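Local coordinates for protein glycosyl hydrolase BlGH5_18 (Bifidobacterium longum subsp. infantis, PDB 7LQX) that probably hydrolyses glycosidic bonds in N-glycans as a family 5 (subfamily 18) glycosidase of a gut bacterium, in a pathway for N-glycan degradation, at residues A101-F106 with P153-L158; H62-P67 with P271-E276. One frame throughout, in Å; residues are numbered along the deposited sequence. Where two conformers were deposited one is given.

Contact 1: residues A101-F106 with P153-L158; sequences AYVDVF and PAFRGL
Ala-101 and Val-103 pair with 154-157 as neighbouring parallel strands of the (beta/alpha)8 barrel, the third and fourth along the chain, whose short axes lie 4.9 Å apart at 25°. Three backbone hydrogen bonds carry the ladder: Ala-101 N to Ala-154 O at 2.9 Å, Arg-156 N to Ala-101 O at 2.9 Å (170°), and Val-103 N to Gly-157 O at 3.1 Å. Two steps from Ala-101 to Val-103 face three from Phe-155 to Leu-158, so 155-158 carries an extra residue, as in a beta bulge. The bulge includes Gly-157, whose backbone angles would jam a CB against the preceding carbonyl.

Apolar packing lies on the face bearing Ala-101, Val-103, Phe-155 and Leu-158. There Val-103 CG2 meets the edge of the Phe-155 ring at CE1, 4.0 Å away, and helix 81-96 covers both through Val-91.

On the other face of the sheet, Tyr-102 makes a CH-pi contact. Its CG stands anti to the carbonyl carbon (chi1 -65°), which sets the ring alongside the Arg-156 side chain. The arginine's guanidinium continues past the ring to Asp-100 and Pro-153 O. Arg-156 CB sits over one ring face, 3.7 Å from the Tyr-102 centroid, toward the rim near CZ and CE2.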
ATOM      1  N   ALA A 101      24.886   4.036 -11.794  1.00  9.65           N
ATOM      2  CA  ALA A 101      23.525   3.988 -11.286  1.00 10.32           C
ATOM      3  C   ALA A 101      23.392   4.869 -10.055  1.00  8.31           C
ATOM      4  O   ALA A 101      24.261   4.861  -9.179  1.00  9.53           O
ATOM      5  CB  ALA A 101      23.116   2.549 -10.954  1.00 11.52           C
ATOM      6  N   TYR A 102      22.318   5.648 -10.023  1.00  7.96           N
ATOM      7  CA  TYR A 102      21.874   6.428  -8.874  1.00  8.22           C
ATOM      8  C   TYR A 102      20.542   5.845  -8.422  1.00  7.90           C
ATOM      9  O   TYR A 102      19.695   5.510  -9.252  1.00  9.24           O
ATOM     10  CB  TYR A 102      21.710   7.898  -9.289  1.00  7.29           C
ATOM     11  CG  TYR A 102      23.022   8.537  -9.683  1.00  7.85           C
ATOM     12  CD1 TYR A 102      23.549   8.345 -10.944  1.00  9.29           C
ATOM     13  CD2 TYR A 102      23.754   9.286  -8.773  1.00  8.94           C
ATOM     14  CE1 TYR A 102      24.767   8.891 -11.301  1.00  9.47           C
ATOM     15  CE2 TYR A 102      24.974   9.846  -9.122  1.00  9.07           C
ATOM     16  CZ  TYR A 102      25.475   9.642 -10.390  1.00  8.94           C
ATOM     17  OH  TYR A 102      26.694  10.182 -10.751  1.00 11.33           O
ATOM     18  N   VAL A 103      20.359   5.667  -7.113  1.00  7.28           N
ATOM     19  CA  VAL A 103      19.185   4.975  -6.581  1.00  6.84           C
ATOM     20  C   VAL A 103      18.405   5.927  -5.684  1.00  7.24           C
ATOM     21  O   VAL A 103      18.994   6.604  -4.838  1.00  7.93           O
ATOM     22  CB  VAL A 103      19.606   3.723  -5.787  1.00  7.05           C
ATOM     23  CG1 VAL A 103      18.396   3.035  -5.175  1.00  9.17           C
ATOM     24  CG2 VAL A 103      20.370   2.762  -6.666  1.00 10.48           C
ATOM     25  N   ASP A 104      17.083   5.973  -5.855  1.00  6.94           N
ATOM     26  CA  ASP A 104      16.204   6.702  -4.947  1.00  7.36           C
ATOM     27  C   ASP A 104      15.654   5.708  -3.925  1.00  8.06           C
ATOM     28  O   ASP A 104      15.122   4.661  -4.313  1.00  7.59           O
ATOM     29  CB  ASP A 104      15.016   7.317  -5.687  1.00  8.26           C
ATOM     30  CG  ASP A 104      15.339   8.634  -6.357  1.00  9.70           C
ATOM     31  OD1 ASP A 104      16.352   8.724  -7.078  1.00  9.39           O
ATOM     32  OD2 ASP A 104      14.544   9.584  -6.183  1.00 10.74           O
ATOM     33  N   VAL A 105      15.732   6.043  -2.630  1.00  8.26           N
ATOM     34  CA  VAL A 105      15.450   5.031  -1.611  1.00  7.74           C
ATOM     35  C   VAL A 105      13.951   4.827  -1.395  1.00  8.57           C
ATOM     36  O   VAL A 105      13.487   3.682  -1.382  1.00  9.17           O
ATOM     37  CB  VAL A 105      16.171   5.307  -0.280  1.00  8.25           C
ATOM     38  CG1 VAL A 105      15.804   4.223   0.746  1.00 10.19           C
ATOM     39  CG2 VAL A 105      17.668   5.368  -0.488  1.00  8.95           C
ATOM     40  N   PHE A 106      13.184   5.911  -1.173  1.00  6.35           N
ATOM     41  CA  PHE A 106      11.795   5.816  -0.704  1.00  8.04           C
ATOM     42  C   PHE A 106      10.801   6.272  -1.767  1.00  6.87           C
ATOM     43  O   PHE A 106      10.550   7.471  -1.917  1.00  7.12           O
ATOM     44  CB  PHE A 106      11.569   6.653   0.563  1.00  7.17           C
ATOM     45  CG  PHE A 106      12.391   6.222   1.741  1.00  8.24           C
ATOM     46  CD1 PHE A 106      12.064   5.084   2.454  1.00  8.16           C
ATOM     47  CD2 PHE A 106      13.492   6.967   2.147  1.00  8.23           C
ATOM     48  CE1 PHE A 106      12.829   4.693   3.545  1.00 10.34           C
ATOM     49  CE2 PHE A 106      14.255   6.575   3.234  1.00  9.08           C
ATOM     50  CZ  PHE A 106      13.932   5.439   3.923  1.00 10.23           C
ATOM     51  N   PRO A 153      30.680  -1.312  -7.928  1.00 14.00           N
ATOM     52  CA  PRO A 153      31.439  -0.185  -8.497  1.00 14.84           C
ATOM     53  C   PRO A 153      30.598   0.801  -9.289  1.00 13.10           C
ATOM     54  O   PRO A 153      30.962   1.983  -9.368  1.00 16.32           O
ATOM     55  CB  PRO A 153      32.484  -0.873  -9.390  1.00 20.65           C
ATOM     56  CG  PRO A 153      32.638  -2.238  -8.802  1.00 23.09           C
ATOM     57  CD  PRO A 153      31.302  -2.617  -8.232  1.00 16.21           C
ATOM     58  N   ALA A 154      29.480   0.360  -9.873  1.00 12.16           N
ATOM     59  CA  ALA A 154      28.663   1.248 -10.687  1.00 13.58           C
ATOM     60  C   ALA A 154      27.787   2.170  -9.856  1.00 10.74           C
ATOM     61  O   ALA A 154      27.229   3.127 -10.405  1.00 11.31           O
ATOM     62  CB  ALA A 154      27.749   0.439 -11.608  1.00 14.86           C
ATOM     63  N   PHE A 155      27.621   1.879  -8.568  1.00 10.65           N
ATOM     64  CA  PHE A 155      26.755   2.676  -7.710  1.00 10.48           C
ATOM     65  C   PHE A 155      27.430   3.992  -7.368  1.00  9.92           C
ATOM     66  O   PHE A 155      28.534   4.003  -6.818  1.00 11.67           O
ATOM     67  CB  PHE A 155      26.475   1.901  -6.426  1.00 10.49           C
ATOM     68  CG  PHE A 155      25.719   2.683  -5.403  1.00  9.49           C
ATOM     69  CD1 PHE A 155      24.412   3.038  -5.638  1.00 10.11           C
ATOM     70  CD2 PHE A 155      26.296   3.030  -4.190  1.00 10.91           C
ATOM     71  CE1 PHE A 155      23.700   3.752  -4.700  1.00 10.52           C
ATOM     72  CE2 PHE A 155      25.583   3.741  -3.247  1.00 10.92           C
ATOM     73  CZ  PHE A 155      24.286   4.096  -3.499  1.00 11.38           C
ATOM     74  N   ARG A 156      26.766   5.102  -7.680  0.60  9.42           N
ATOM     75  CA  ARG A 156      27.336   6.416  -7.432  0.60 10.70           C
ATOM     76  C   ARG A 156      26.742   7.115  -6.219  0.60  8.99           C
ATOM     77  O   ARG A 156      27.392   8.010  -5.665  0.60 10.15           O
ATOM     78  CB  ARG A 156      27.164   7.310  -8.667  0.60  9.82           C
ATOM     79  CG  ARG A 156      27.930   6.834  -9.898  0.60 11.62           C
ATOM     80  CD  ARG A 156      29.396   7.265  -9.901  0.60 13.42           C
ATOM     81  NE  ARG A 156      30.207   6.593  -8.887  0.60 13.24           N
ATOM     82  CZ  ARG A 156      30.609   5.327  -8.965  0.60 15.39           C
ATOM     83  NH1 ARG A 156      30.256   4.582 -10.002  0.60 16.29           N
ATOM     84  NH2 ARG A 156      31.346   4.802  -7.994  0.60 16.45           N
ATOM     85  N   GLY A 157      25.554   6.746  -5.794  1.00  9.74           N
ATOM     86  CA  GLY A 157      24.942   7.409  -4.658  1.00  9.51           C
ATOM     87  C   GLY A 157      23.438   7.326  -4.701  1.00  8.75           C
ATOM     88  O   GLY A 157      22.833   6.682  -5.561  1.00  9.67           O
ATOM     89  N   LEU A 158      22.817   8.002  -3.747  0.53  7.96           N
ATOM     90  CA  LEU A 158      21.383   7.861  -3.586  0.53  9.35           C
ATOM     91  C   LEU A 158      20.720   9.196  -3.309  0.53  8.90           C
ATOM     92  O   LEU A 158      21.322  10.128  -2.757  0.53  6.92           O
ATOM     93  CB  LEU A 158      21.047   6.841  -2.487  0.53  9.06           C
ATOM     94  CG  LEU A 158      21.555   7.142  -1.077  0.53  9.21           C
ATOM     95  CD1 LEU A 158      20.662   8.153  -0.385  0.53  9.96           C
ATOM     96  CD2 LEU A 158      21.646   5.856  -0.260  0.53 11.71           C
TER

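Contact 2: residues H62-P67 with P271-E276; sequences HVRVFP and PVWLQE. With EDO (1,2-ethanediol), chain D.
His-62 meets Trp-273 obliquely, its NE2 3.9 Å from Trp-273 CZ2 and the ring planes at 75°; His-62 NE2 and the indole NE1 both hydrogen-bond to Thr-310 OG1. Arg-64 reaches across the barrel interior between strands 62-65 and 272-276 (short axes 9.6 Å apart), its chain extended and its CG anti to the backbone N (chi1 -179°). The Gln-275 amide stacks on one guanidinium face with planes 4° apart, its NE2 3.4 Å above the plane of Arg-64; hydrogen bonds of NE2 with His-232 and OE1 with Thr-159 OG1 hold it flat. Arg-64 NH1 donates in the guanidinium plane to the anti lone pair of Glu-276 OE2, a 3.0 Å salt bridge, while NH2 forms a salt bridge with Asp-104 and a hydrogen bond with Asn-162. Phe-66 points its ring edge at the opposite face, CE1 3.4 Å above the Arg-64 plane. With an alanine in place of Arg-64, Glu-276 and Asp-104 would probably lose their charged mate and a gap open between Gln-275 and Phe-66. Glu-276 OE2 also accepts from O1 of an ethanediol (2.6 Å), probably from the crystallisation liquor. A glutamate late in the seventh barrel strand, beside an arginine of the second, is consistent with the GH5 nucleophile site.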
ATOM      1  N   HIS A  62      24.456   6.933 -17.401  1.00  9.79           N
ATOM      2  CA  HIS A  62      23.901   6.565 -16.107  1.00  9.31           C
ATOM      3  C   HIS A  62      22.405   6.330 -16.210  1.00  8.93           C
ATOM      4  O   HIS A  62      21.742   6.757 -17.159  1.00  8.96           O
ATOM      5  CB  HIS A  62      24.165   7.640 -15.037  1.00  8.95           C
ATOM      6  CG  HIS A  62      23.372   8.900 -15.234  1.00  8.59           C
ATOM      7  ND1 HIS A  62      23.819   9.937 -16.017  1.00  8.81           N
ATOM      8  CD2 HIS A  62      22.164   9.286 -14.754  1.00  8.80           C
ATOM      9  CE1 HIS A  62      22.920  10.909 -16.014  1.00  9.61           C
ATOM     10  NE2 HIS A  62      21.907  10.540 -15.255  1.00  8.85           N
ATOM     11  N   VAL A  63      21.891   5.663 -15.179  1.00  8.63           N
ATOM     12  CA  VAL A  63      20.469   5.495 -14.945  1.00  8.22           C
ATOM     13  C   VAL A  63      20.147   5.904 -13.513  1.00  7.83           C
ATOM     14  O   VAL A  63      20.981   5.810 -12.608  1.00  9.26           O
ATOM     15  CB  VAL A  63      20.012   4.038 -15.188  1.00  8.46           C
ATOM     16  CG1 VAL A  63      20.144   3.660 -16.656  1.00 11.23           C
ATOM     17  CG2 VAL A  63      20.788   3.061 -14.311  1.00  9.20           C
ATOM     18  N   ARG A  64      18.912   6.363 -13.318  1.00  7.63           N
ATOM     19  CA  ARG A  64      18.305   6.564 -12.005  1.00  6.91           C
ATOM     20  C   ARG A  64      17.249   5.482 -11.827  1.00  6.81           C
ATOM     21  O   ARG A  64      16.429   5.266 -12.722  1.00  7.78           O
ATOM     22  CB  ARG A  64      17.698   7.966 -11.918  1.00  7.62           C
ATOM     23  CG  ARG A  64      17.044   8.323 -10.597  1.00  7.35           C
ATOM     24  CD  ARG A  64      16.761   9.821 -10.526  1.00  7.29           C
ATOM     25  NE  ARG A  64      15.890  10.139  -9.398  1.00  6.97           N
ATOM     26  CZ  ARG A  64      14.723  10.773  -9.487  1.00  6.74           C
ATOM     27  NH1 ARG A  64      14.256  11.200 -10.653  1.00  7.10           N
ATOM     28  NH2 ARG A  64      14.022  10.989  -8.387  1.00  8.15           N
ATOM     29  N   VAL A  65      17.297   4.774 -10.704  0.58  6.74           N
ATOM     30  CA  VAL A  65      16.419   3.629 -10.513  0.58  8.28           C
ATOM     31  C   VAL A  65      15.639   3.746  -9.216  0.58  6.38           C
ATOM     32  O   VAL A  65      16.077   4.372  -8.245  0.58  7.04           O
ATOM     33  CB  VAL A  65      17.181   2.289 -10.592  0.58  8.86           C
ATOM     34  CG1 VAL A  65      17.953   2.209 -11.900  0.58 10.42           C
ATOM     35  CG2 VAL A  65      18.111   2.139  -9.406  0.58 10.40           C
ATOM     36  N   PHE A  66      14.477   3.099  -9.213  1.00  6.77           N
ATOM     37  CA  PHE A  66      13.427   3.311  -8.226  1.00  7.29           C
ATOM     38  C   PHE A  66      12.871   2.020  -7.643  1.00  6.82           C
ATOM     39  O   PHE A  66      11.895   1.470  -8.165  1.00  7.94           O
ATOM     40  CB  PHE A  66      12.266   4.079  -8.868  1.00  8.64           C
ATOM     41  CG  PHE A  66      12.667   5.369  -9.517  1.00  6.92           C
ATOM     42  CD1 PHE A  66      12.640   6.540  -8.793  1.00  7.28           C
ATOM     43  CD2 PHE A  66      13.075   5.411 -10.835  1.00  7.17           C
ATOM     44  CE1 PHE A  66      13.006   7.736  -9.369  1.00  7.92           C
ATOM     45  CE2 PHE A  66      13.443   6.613 -11.427  1.00  7.89           C
ATOM     46  CZ  PHE A  66      13.404   7.774 -10.691  1.00  7.77           C
ATOM     47  N   PRO A  67      13.422   1.542  -6.527  1.00  7.12           N
ATOM     48  CA  PRO A  67      12.731   0.503  -5.752  1.00  7.96           C
ATOM     49  C   PRO A  67      11.457   1.062  -5.131  1.00  7.89           C
ATOM     50  O   PRO A  67      11.241   2.275  -5.063  1.00  7.79           O
ATOM     51  CB  PRO A  67      13.754   0.113  -4.681  1.00  9.65           C
ATOM     52  CG  PRO A  67      14.599   1.333  -4.519  1.00  9.29           C
ATOM     53  CD  PRO A  67      14.682   1.960  -5.880  1.00  6.71           C
ATOM     54  N   PRO A 271      26.981  21.667  -7.991  1.00  6.90           N
ATOM     55  CA  PRO A 271      26.376  21.138  -9.219  1.00  7.35           C
ATOM     56  C   PRO A 271      24.859  21.167  -9.159  1.00  7.54           C
ATOM     57  O   PRO A 271      24.252  20.958  -8.107  1.00  7.69           O
ATOM     58  CB  PRO A 271      26.892  19.691  -9.287  1.00 10.00           C
ATOM     59  CG  PRO A 271      28.080  19.646  -8.349  1.00  9.64           C
ATOM     60  CD  PRO A 271      27.729  20.628  -7.263  1.00  8.80           C
ATOM     61  N   VAL A 272      24.260  21.423 -10.317  1.00  7.78           N
ATOM     62  CA  VAL A 272      22.821  21.326 -10.525  1.00  6.44           C
ATOM     63  C   VAL A 272      22.559  20.109 -11.404  1.00  7.47           C
ATOM     64  O   VAL A 272      23.023  20.049 -12.546  1.00  7.03           O
ATOM     65  CB  VAL A 272      22.263  22.591 -11.191  1.00  7.50           C
ATOM     66  CG1 VAL A 272      20.777  22.422 -11.445  1.00  9.10           C
ATOM     67  CG2 VAL A 272      22.517  23.808 -10.327  1.00  9.31           C
ATOM     68  N   TRP A 273      21.792  19.151 -10.894  1.00  6.30           N
ATOM     69  CA  TRP A 273      21.404  17.969 -11.654  1.00  6.29           C
ATOM     70  C   TRP A 273      19.962  18.156 -12.115  1.00  5.58           C
ATOM     71  O   TRP A 273      19.048  18.204 -11.293  1.00  6.26           O
ATOM     72  CB  TRP A 273      21.541  16.726 -10.772  1.00  6.37           C
ATOM     73  CG  TRP A 273      21.253  15.441 -11.489  1.00  6.62           C
ATOM     74  CD1 TRP A 273      21.037  15.280 -12.820  1.00  7.18           C
ATOM     75  CD2 TRP A 273      21.164  14.133 -10.908  1.00  7.31           C
ATOM     76  NE1 TRP A 273      20.799  13.959 -13.113  1.00  6.57           N
ATOM     77  CE2 TRP A 273      20.889  13.230 -11.956  1.00  6.64           C
ATOM     78  CE3 TRP A 273      21.302  13.636  -9.613  1.00  8.45           C
ATOM     79  CZ2 TRP A 273      20.733  11.864 -11.743  1.00  7.36           C
ATOM     80  CZ3 TRP A 273      21.162  12.283  -9.403  1.00  8.33           C
ATOM     81  CH2 TRP A 273      20.875  11.408 -10.463  1.00  8.65           C
ATOM     82  N   LEU A 274      19.775  18.302 -13.425  0.60  6.05           N
ATOM     83  CA  LEU A 274      18.452  18.209 -14.040  0.60  5.76           C
ATOM     84  C   LEU A 274      18.086  16.730 -14.007  0.60  6.59           C
ATOM     85  O   LEU A 274      18.275  15.982 -14.970  0.60  6.35           O
ATOM     86  CB  LEU A 274      18.507  18.758 -15.448  0.60  7.66           C
ATOM     87  CG  LEU A 274      17.169  18.942 -16.146  0.60  6.78           C
ATOM     88  CD1 LEU A 274      16.160  19.689 -15.306  0.60  5.74           C
ATOM     89  CD2 LEU A 274      17.423  19.680 -17.461  0.60  7.12           C
ATOM     90  N   GLN A 275      17.596  16.304 -12.837  1.00  5.62           N
ATOM     91  CA  GLN A 275      17.390  14.891 -12.536  1.00  6.30           C
ATOM     92  C   GLN A 275      16.136  14.341 -13.190  1.00  6.54           C
ATOM     93  O   GLN A 275      16.050  13.124 -13.397  1.00  6.54           O
ATOM     94  CB  GLN A 275      17.369  14.731 -11.009  1.00  5.97           C
ATOM     95  CG  GLN A 275      17.316  13.301 -10.522  1.00  7.96           C
ATOM     96  CD  GLN A 275      17.215  13.186  -9.011  1.00  7.41           C
ATOM     97  OE1 GLN A 275      18.076  12.578  -8.354  1.00 10.32           O
ATOM     98  NE2 GLN A 275      16.187  13.758  -8.455  1.00  5.32           N
ATOM     99  N   GLU A 276      15.182  15.203 -13.531  1.00  5.77           N
ATOM    100  CA  GLU A 276      14.106  14.834 -14.423  1.00  5.88           C
ATOM    101  C   GLU A 276      13.806  15.970 -15.378  1.00  7.48           C
ATOM    102  O   GLU A 276      13.677  17.122 -14.958  1.00  7.87           O
ATOM    103  CB  GLU A 276      12.779  14.560 -13.700  1.00  7.39           C
ATOM    104  CG  GLU A 276      12.802  13.386 -12.785  1.00  7.38           C
ATOM    105  CD  GLU A 276      11.498  13.163 -12.070  1.00  6.75           C
ATOM    106  OE1 GLU A 276      10.497  13.868 -12.347  1.00  8.22           O
ATOM    107  OE2 GLU A 276      11.505  12.285 -11.183  1.00  7.76           O
TER
HETATM  108  C1  EDO D 503       8.402  11.524 -11.702  1.00 13.20           C
HETATM  109  O1  EDO D 503       8.998  12.081 -10.529  1.00  8.76           O
HETATM  110  C2  EDO D 503       7.649  10.260 -11.299  1.00 13.89           C
HETATM  111  O2  EDO D 503       6.665  10.614 -10.314  1.00 13.42           O

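Strands 62-65 and 100-104 are neighbours in the barrel sheet, so contacts 1 and 2 touch directly although their centres are about 9 Å apart. Tyr-102 O lies 2.9 Å from Val-65 N, a probable backbone hydrogen bond, and Val-103 CG2 packs 3.6 Å from Val-65 CG2. The shortest of these links is the salt bridge of Asp-104 OD2 with Arg-64 NH2, 2.7 Å, which fixes the arginine of contact 2 from the strand of contact 1. Tyr-102 also meets Trp-273, ring to ring. Asn-162, which follows strand 155-159 of contact 1, ties that strand's end to Arg-64 and to the ethanediol by Glu-276, consistent with a pocket at the C-terminal ends of the barrel strands.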